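PDB 2B5W: glucose 1-dehydrogenase from Haloferax mediterranei, which oxidises D-glucose and several other aldose sugars with NAD+ or, preferentially, NADP+ as electron acceptor, using a catalytic zinc ion. Local coordinates for residues A164-F169 against N295-G300; S174-L179 against K197-L202; D244-A249 against Q261-N266. The protein carries 1 engineered substitution. All blocks are in the same frame, centred on the assembly; numbering follows the deposited sequence.

Contact 1 of 3, residues A164-F169 against N295-G300; sequences ASRSAF and NKALVG
Arg166 grips the backbone of residues 295-300 with one arm of its guanidinium group: NH2 donates to Asn295 O at 2.9 Å, N-H...O angle 148°, the oxygen lying at the group's edge and close to its plane. Over one face sits the methyl group of Ala297, with CB 3.5 Å from Arg166 NH1, while Phe169 CE1 lies off-centre over the opposite face. Beside this clamp Ser165 rests its OG on Ala297 CB at 3.7 Å, and its CB meets Val299 CG2 at 4.0 Å.

A second shell fixes the arginine. Bends at chi2 (-63°) and chi3 (74°) fold the Arg166 chain back, and Arg166 NE donates to Ser165 OG at 3.1 Å, the oxygen lying somewhat out of the guanidinium plane; Ser165 OG is bonded to Ala162 O. NH2 has another acceptor in Asn266 O. A leucine in place of Arg166 would probably leave the carbonyls of Asn295 and Asn266 without this shared donor.

Asn295, with positive phi, is the C-prime residue of a Schellman motif closing helix 284-293. Strand 297-300 then forms the edge of a Rossmann sheet and pairs antiparallel with a strand of the second subunit, the dimer arrangement familiar from alcohol dehydrogenases.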
# COMPACT_ATOMS: atom_id res chain seq x y z
N ALA A 164 0.49 -2.96 -8.50
CA ALA A 164 0.07 -4.24 -7.93
C ALA A 164 -0.92 -4.03 -6.80
O ALA A 164 -1.88 -4.83 -6.63
CB ALA A 164 1.28 -5.06 -7.45
N SER A 165 -0.71 -3.00 -5.99
CA SER A 165 -1.61 -2.72 -4.88
C SER A 165 -3.04 -2.43 -5.30
O SER A 165 -3.93 -2.51 -4.44
CB SER A 165 -1.12 -1.56 -4.00
OG SER A 165 -1.42 -0.30 -4.59
N ARG A 166 -3.25 -2.03 -6.56
CA ARG A 166 -4.57 -1.69 -7.09
C ARG A 166 -5.16 -2.83 -7.93
O ARG A 166 -6.19 -2.69 -8.55
CB ARG A 166 -4.46 -0.42 -7.99
CG ARG A 166 -3.82 0.81 -7.38
CD ARG A 166 -4.58 1.41 -6.18
NE ARG A 166 -4.40 0.57 -4.99
CZ ARG A 166 -5.22 0.59 -3.95
NH1 ARG A 166 -5.04 -0.26 -2.94
NH2 ARG A 166 -6.25 1.43 -3.92
N SER A 167 -4.49 -3.98 -7.97
CA SER A 167 -4.84 -5.05 -8.92
C SER A 167 -6.03 -5.91 -8.52
O SER A 167 -6.48 -6.73 -9.34
CB SER A 167 -3.62 -5.94 -9.21
OG SER A 167 -3.16 -6.67 -8.08
N ALA A 168 -6.53 -5.74 -7.31
CA ALA A 168 -7.71 -6.48 -6.85
C ALA A 168 -9.03 -5.87 -7.33
O ALA A 168 -10.09 -6.46 -7.14
CB ALA A 168 -7.68 -6.65 -5.33
N PHE A 169 -8.97 -4.69 -7.94
CA PHE A 169 -10.17 -4.05 -8.49
C PHE A 169 -9.86 -3.47 -9.88
O PHE A 169 -8.74 -3.53 -10.36
CB PHE A 169 -10.77 -3.05 -7.50
CG PHE A 169 -9.97 -1.79 -7.34
CD1 PHE A 169 -8.80 -1.80 -6.56
CD2 PHE A 169 -10.38 -0.59 -7.92
CE1 PHE A 169 -8.04 -0.63 -6.40
CE2 PHE A 169 -9.65 0.56 -7.74
CZ PHE A 169 -8.48 0.56 -7.01
N ASN A 295 -10.24 3.58 0.53
CA ASN A 295 -9.52 2.45 -0.05
C ASN A 295 -8.22 2.87 -0.72
O ASN A 295 -7.97 2.49 -1.87
CB ASN A 295 -10.38 1.73 -1.12
CG ASN A 295 -11.71 1.16 -0.61
OD1 ASN A 295 -12.83 1.73 -0.88
ND2 ASN A 295 -11.64 0.04 0.06
N LYS A 296 -7.39 3.62 -0.01
CA LYS A 296 -6.13 4.11 -0.56
C LYS A 296 -4.94 3.27 -0.13
O LYS A 296 -5.00 2.54 0.87
CB LYS A 296 -5.92 5.56 -0.14
CG LYS A 296 -6.86 6.54 -0.79
CD LYS A 296 -6.82 7.94 -0.17
CE LYS A 296 -7.74 8.85 -0.93
NZ LYS A 296 -7.65 10.26 -0.42
N ALA A 297 -3.84 3.40 -0.86
CA ALA A 297 -2.60 2.70 -0.53
C ALA A 297 -1.39 3.60 -0.59
O ALA A 297 -1.36 4.57 -1.35
CB ALA A 297 -2.40 1.50 -1.49
N LEU A 298 -0.41 3.29 0.26
CA LEU A 298 0.93 3.83 0.16
C LEU A 298 1.89 2.66 0.04
O LEU A 298 1.82 1.71 0.80
CB LEU A 298 1.31 4.62 1.41
CG LEU A 298 0.56 5.92 1.62
CD1 LEU A 298 0.97 6.55 2.97
CD2 LEU A 298 0.85 6.90 0.48
N VAL A 299 2.78 2.74 -0.94
CA VAL A 299 3.74 1.71 -1.21
C VAL A 299 5.14 2.33 -1.33
O VAL A 299 5.39 3.17 -2.20
CB VAL A 299 3.38 0.93 -2.49
CG1 VAL A 299 4.36 -0.20 -2.74
CG2 VAL A 299 1.98 0.35 -2.44
N GLY A 300 6.07 1.86 -0.50
CA GLY A 300 7.45 2.28 -0.62
C GLY A 300 8.23 1.35 -1.50
O GLY A 300 7.92 0.16 -1.64

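Contact 2 of 3, residues S174-L179 against K197-L202. With K (potassium ion), chain E.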
# COMPACT_ATOMS: atom_id res chain seq x y z
N SER A 174 -6.76 8.49 -14.21
CA SER A 174 -6.64 9.58 -15.18
C SER A 174 -5.66 10.66 -14.81
O SER A 174 -5.14 11.32 -15.71
CB SER A 174 -8.01 10.23 -15.43
OG SER A 174 -8.86 9.26 -15.98
N SER A 175 -5.42 10.90 -13.52
CA SER A 175 -4.51 11.94 -13.07
C SER A 175 -3.31 11.36 -12.36
O SER A 175 -3.44 10.42 -11.58
CB SER A 175 -5.22 12.98 -12.18
OG SER A 175 -5.90 12.35 -11.09
N ALA A 176 -2.15 11.98 -12.58
CA ALA A 176 -0.92 11.60 -11.89
C ALA A 176 -0.11 12.81 -11.48
O ALA A 176 -0.09 13.80 -12.23
CB ALA A 176 -0.10 10.68 -12.80
N PHE A 177 0.56 12.74 -10.34
CA PHE A 177 1.21 13.88 -9.70
C PHE A 177 2.56 13.36 -9.18
O PHE A 177 2.63 12.49 -8.28
CB PHE A 177 0.31 14.34 -8.55
CG PHE A 177 0.75 15.59 -7.80
CD1 PHE A 177 1.59 16.53 -8.36
CD2 PHE A 177 0.20 15.87 -6.54
CE1 PHE A 177 1.91 17.71 -7.70
CE2 PHE A 177 0.54 17.02 -5.85
CZ PHE A 177 1.39 17.97 -6.46
N VAL A 178 3.62 13.89 -9.74
CA VAL A 178 4.96 13.55 -9.31
C VAL A 178 5.38 14.64 -8.36
O VAL A 178 5.30 15.82 -8.67
CB VAL A 178 5.93 13.52 -10.52
CG1 VAL A 178 7.36 13.35 -10.06
CG2 VAL A 178 5.53 12.46 -11.53
N LEU A 179 5.83 14.27 -7.18
CA LEU A 179 6.34 15.24 -6.23
C LEU A 179 7.87 15.29 -6.36
O LEU A 179 8.57 14.30 -6.09
CB LEU A 179 5.97 14.87 -4.79
CG LEU A 179 4.54 14.46 -4.54
CD1 LEU A 179 4.36 14.07 -3.07
CD2 LEU A 179 3.51 15.44 -5.00
N LYS A 197 -1.17 2.94 -18.60
CA LYS A 197 -2.38 3.32 -17.87
C LYS A 197 -3.17 4.45 -18.56
O LYS A 197 -4.36 4.66 -18.24
CB LYS A 197 -2.06 3.78 -16.45
CG LYS A 197 -1.51 2.71 -15.50
CD LYS A 197 -2.58 1.85 -14.93
CE LYS A 197 -2.01 0.70 -14.11
NZ LYS A 197 -1.41 -0.36 -14.97
N GLY A 198 -2.52 5.23 -19.41
CA GLY A 198 -3.22 6.27 -20.16
C GLY A 198 -3.69 7.43 -19.32
O GLY A 198 -4.88 7.82 -19.33
N TYR A 199 -2.78 7.99 -18.56
CA TYR A 199 -3.06 9.21 -17.80
C TYR A 199 -3.35 10.37 -18.74
O TYR A 199 -2.76 10.47 -19.82
CB TYR A 199 -1.89 9.61 -16.95
CG TYR A 199 -1.53 8.58 -15.92
CD1 TYR A 199 -2.27 8.48 -14.75
CD2 TYR A 199 -0.42 7.76 -16.08
CE1 TYR A 199 -1.96 7.52 -13.77
CE2 TYR A 199 -0.10 6.80 -15.09
CZ TYR A 199 -0.88 6.70 -13.95
OH TYR A 199 -0.59 5.77 -12.94
N GLU A 200 -4.31 11.18 -18.34
CA GLU A 200 -4.79 12.32 -19.12
C GLU A 200 -4.23 13.63 -18.61
O GLU A 200 -3.97 14.54 -19.40
CB GLU A 200 -6.33 12.34 -19.08
CG GLU A 200 -6.97 11.08 -19.66
CD GLU A 200 -8.48 11.07 -19.55
OE1 GLU A 200 -9.07 12.09 -19.12
OE2 GLU A 200 -9.08 10.03 -19.91
N ASN A 201 -4.07 13.76 -17.30
CA ASN A 201 -3.69 15.01 -16.65
C ASN A 201 -2.50 14.78 -15.73
O ASN A 201 -2.56 13.95 -14.81
CB ASN A 201 -4.85 15.60 -15.86
CG ASN A 201 -6.04 15.87 -16.72
OD1 ASN A 201 -7.10 15.27 -16.55
ND2 ASN A 201 -5.86 16.72 -17.69
N LEU A 202 -1.40 15.46 -16.02
CA LEU A 202 -0.16 15.33 -15.28
C LEU A 202 0.23 16.61 -14.53
O LEU A 202 0.05 17.73 -15.02
CB LEU A 202 0.97 14.92 -16.24
CG LEU A 202 0.77 13.66 -17.05
CD1 LEU A 202 1.89 13.57 -18.11
CD2 LEU A 202 0.69 12.45 -16.17
K K E . -6.72 5.98 -18.11
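The Tyr199 ring carries the methyl group of Ala176 on one face: CB lies 3.9 Å from the ring centroid and 19° off the normal, a CH-pi contact displaced toward the CD1-CE1 side. At the ring's edge, near its plane, comes Ser174 C. Because Tyr199 CG stands anti to its own carbonyl carbon (chi1 -62°), the ring lies against the start of the neighbouring strand, and its hydroxyl is engaged by Tyr163 OH. Leu202 adds to this apolar patch, with CD2 3.9 Å from Ala176 CB on the same face of the sheet.

The main chains are joined where the parallel pairing begins. Ser174 O accepts twice, from Glu200 N at 2.8 Å and from Asn201 N at 3.1 Å, and Ala176 N donates to Asn201 O at 3.0 Å. Ser175 and Asn201 are bridge partners directed to the other face, where Ser175 OG is tied to Gln242 O.

Just before this pairing, the chain supplies a potassium ion with Lys197 O at 2.7 Å and Gly198 O at 2.9 Å; Asp172 OD1 and Pro173 O complete its protein ligands.

The whole opens a Rossmann beta-alpha-beta unit and illustrates its principle, a helix returning the chain to run parallel to its first strand. Helix 183-194 packs Leu192 against both Val178 and Tyr199, while strand 243-248 pairs with the other edge of strand 175-179.

Contact 3 of 3, residues D244-A249 against Q261-N266; sequences DFIYEA and QALAPN. With NAP (NADP nicotinamide-adenine-dinucleotide phosphate), chain I.
Ile246 supplies most of the apolar side of this contact, wedging its longer branch between Ala262 and Leu263. Its CG1 stands anti to the carbonyl carbon (chi1 -65°) and the chain then runs on extended, which brings Ile246 CD1 to 3.8 Å from Ala262 CB. Ile246 and Leu263 meet at a slant, with Leu263 CD2 3.7 Å from Ile246 CG1. The end of helix 253-262, and the residue at which the chain leaves it, are thus set against strand 243-248.

A mixed contact follows at the strand's start. Asp244 OD1 approaches Ala264 CB at 3.3 Å, carboxylate oxygen against methyl, while OD2 of the same aspartate accepts from Ser174 N, which probably limits its rotation.

The polar links lead elsewhere. The backbone of Asp244 and Ile246 bonds to Val268 in strand 267-271, the next strand of the sheet, with Ile246 bonding to Ala270 as well. Farther along, the buried carboxylate of Glu248 receives the amides of Thr250 and Gly273 and His288 NE2 of the second subunit.

Contact with the cofactor comes at the strand's C-terminal end, where Ala249 O lies 3.3 Å from C5D of NADP.

Chemically, then, the two segments share no polar bond. Methyl groups of Ile246, Ala262 and Leu263, together with the Asp244 carboxylate oxygen against Ala264, make a fit that rests on shape, while orientation comes from the bonds to the adjoining strand and to Ser174.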
# COMPACT_ATOMS: atom_id res chain seq x y z
N ASP A 244 -5.14 10.41 -8.94
CA ASP A 244 -5.25 8.95 -8.87
C ASP A 244 -3.95 8.28 -8.49
O ASP A 244 -3.97 7.24 -7.80
CB ASP A 244 -5.74 8.39 -10.17
CG ASP A 244 -7.10 8.87 -10.53
OD1 ASP A 244 -8.03 8.68 -9.70
OD2 ASP A 244 -7.34 9.43 -11.62
N PHE A 245 -2.84 8.83 -8.94
CA PHE A 245 -1.53 8.26 -8.69
C PHE A 245 -0.60 9.37 -8.26
O PHE A 245 -0.56 10.43 -8.91
CB PHE A 245 -0.94 7.57 -9.93
CG PHE A 245 0.39 6.97 -9.67
CD1 PHE A 245 0.54 6.04 -8.64
CD2 PHE A 245 1.52 7.35 -10.36
CE1 PHE A 245 1.76 5.51 -8.37
CE2 PHE A 245 2.73 6.80 -10.08
CZ PHE A 245 2.84 5.89 -9.05
N ILE A 246 0.08 9.18 -7.14
CA ILE A 246 1.14 10.09 -6.71
C ILE A 246 2.46 9.34 -6.60
O ILE A 246 2.51 8.23 -6.08
CB ILE A 246 0.75 10.75 -5.37
CG1 ILE A 246 -0.48 11.63 -5.60
CG2 ILE A 246 1.93 11.53 -4.80
CD1 ILE A 246 -1.03 12.30 -4.33
N TYR A 247 3.51 9.92 -7.16
CA TYR A 247 4.87 9.42 -7.03
C TYR A 247 5.68 10.45 -6.29
O TYR A 247 5.90 11.55 -6.79
CB TYR A 247 5.43 9.24 -8.45
CG TYR A 247 6.74 8.53 -8.58
CD1 TYR A 247 7.94 9.19 -8.33
CD2 TYR A 247 6.80 7.21 -9.01
CE1 TYR A 247 9.16 8.56 -8.51
CE2 TYR A 247 8.02 6.57 -9.16
CZ TYR A 247 9.19 7.25 -8.91
OH TYR A 247 10.44 6.67 -9.07
N GLU A 248 6.14 10.08 -5.11
CA GLU A 248 6.93 10.96 -4.28
C GLU A 248 8.42 10.78 -4.51
O GLU A 248 8.96 9.71 -4.34
CB GLU A 248 6.55 10.75 -2.82
CG GLU A 248 7.39 11.55 -1.84
CD GLU A 248 8.72 10.91 -1.51
OE1 GLU A 248 8.75 9.69 -1.20
OE2 GLU A 248 9.77 11.59 -1.57
N ALA A 249 9.09 11.87 -4.89
CA ALA A 249 10.51 11.88 -5.18
C ALA A 249 11.16 13.19 -4.69
O ALA A 249 11.94 13.81 -5.41
CB ALA A 249 10.74 11.68 -6.66
N GLN A 261 -4.05 12.89 1.50
CA GLN A 261 -5.11 13.86 1.33
C GLN A 261 -5.27 14.31 -0.12
O GLN A 261 -6.36 14.71 -0.51
CB GLN A 261 -4.88 15.08 2.23
CG GLN A 261 -4.75 14.75 3.73
CD GLN A 261 -5.89 13.90 4.29
OE1 GLN A 261 -5.63 12.98 5.09
NE2 GLN A 261 -7.12 14.20 3.91
N ALA A 262 -4.19 14.23 -0.91
CA ALA A 262 -4.25 14.66 -2.32
C ALA A 262 -4.73 13.52 -3.25
O ALA A 262 -5.16 13.77 -4.34
CB ALA A 262 -2.92 15.15 -2.78
N LEU A 263 -4.69 12.27 -2.77
CA LEU A 263 -5.13 11.14 -3.59
C LEU A 263 -6.61 11.17 -3.83
O LEU A 263 -7.40 11.48 -2.92
CB LEU A 263 -4.76 9.80 -2.91
CG LEU A 263 -3.31 9.34 -2.92
CD1 LEU A 263 -3.17 8.10 -2.07
CD2 LEU A 263 -2.85 9.07 -4.36
N ALA A 264 -6.99 10.75 -5.03
CA ALA A 264 -8.38 10.44 -5.37
C ALA A 264 -8.75 9.15 -4.63
O ALA A 264 -7.86 8.36 -4.27
CB ALA A 264 -8.56 10.23 -6.87
N PRO A 265 -10.04 8.94 -4.37
CA PRO A 265 -10.46 7.65 -3.81
C PRO A 265 -9.89 6.50 -4.63
O PRO A 265 -9.83 6.57 -5.88
CB PRO A 265 -11.98 7.71 -3.93
CG PRO A 265 -12.26 9.17 -3.75
CD PRO A 265 -11.19 9.83 -4.60
N ASN A 266 -9.42 5.47 -3.93
CA ASN A 266 -8.90 4.25 -4.54
C ASN A 266 -7.51 4.45 -5.14
O ASN A 266 -6.99 3.53 -5.75
CB ASN A 266 -9.86 3.65 -5.57
CG ASN A 266 -11.27 3.57 -5.05
OD1 ASN A 266 -11.49 3.35 -3.86
ND2 ASN A 266 -12.24 3.78 -5.93
PA NAP I . 17.07 15.50 -6.01
O1A NAP I . 17.65 16.00 -4.78
O2A NAP I . 17.88 15.87 -7.26
O5B NAP I . 15.61 16.07 -6.22
C5B NAP I . 14.69 16.30 -5.18
C4B NAP I . 13.90 17.48 -5.71
O4B NAP I . 12.79 17.67 -4.86
C3B NAP I . 14.70 18.80 -5.74
O3B NAP I . 14.77 19.37 -7.04
C2B NAP I . 13.96 19.70 -4.76
O2B NAP I . 13.81 21.05 -5.17
C1B NAP I . 12.59 19.05 -4.68
N9A NAP I . 11.97 19.28 -3.39
C8A NAP I . 12.47 18.91 -2.16
N7A NAP I . 11.59 19.31 -1.22
C5A NAP I . 10.56 19.97 -1.84
C6A NAP I . 9.39 20.60 -1.39
N6A NAP I . 9.09 20.72 -0.08
N1A NAP I . 8.54 21.17 -2.31
C2A NAP I . 8.80 21.10 -3.66
N3A NAP I . 9.95 20.49 -4.12
C4A NAP I . 10.80 19.92 -3.23
O3 NAP I . 17.06 13.91 -6.03
PN NAP I . 16.68 12.85 -7.20
O1N NAP I . 15.58 13.35 -8.08
O2N NAP I . 17.89 12.23 -7.82
O5D NAP I . 16.06 11.92 -6.06
C5D NAP I . 14.78 12.19 -5.52
C4D NAP I . 14.56 11.41 -4.23
O4D NAP I . 14.54 10.02 -4.56
C3D NAP I . 15.68 11.59 -3.19
O3D NAP I . 15.14 11.69 -1.89
C2D NAP I . 16.51 10.33 -3.37
O2D NAP I . 17.30 9.98 -2.26
C1D NAP I . 15.43 9.31 -3.70
N1N NAP I . 15.85 8.14 -4.48
C2N NAP I . 15.38 6.95 -4.04
C3N NAP I . 15.64 5.81 -4.75
C7N NAP I . 14.93 4.58 -4.29
O7N NAP I . 15.40 3.44 -4.93
N7N NAP I . 13.95 4.66 -3.34
C4N NAP I . 16.42 5.83 -5.92
C5N NAP I . 16.88 7.06 -6.37
C6N NAP I . 16.57 8.23 -5.65
P2B NAP I . 14.93 22.21 -4.78
O1X NAP I . 16.19 21.97 -5.42
O2X NAP I . 14.23 23.50 -5.23
O3X NAP I . 15.10 22.22 -3.25

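Overall arrangement
All three contacts belong to the NADP-binding Rossmann domain and reach its one parallel sheet. Contacts 2 and 3 are neighbours, their centres about 10 Å apart, joined by probable hydrogen bonds from Leu179 N to Tyr247 O (2.7 Å) and from Ala249 N to Leu179 O (2.8 Å). Contact 3 also meets contact 1, about 11 Å away between centres, where Lys296 NZ probably donates to Leu263 O at 2.8 Å. Contacts 1 and 2 stay about 7 Å apart at their nearest atoms. Contact 3 reaches NADP directly; in contact 1 the side chain of Val299 is about 8 Å from that of Leu272, an NADP-binding residue; contact 2 holds a potassium ion.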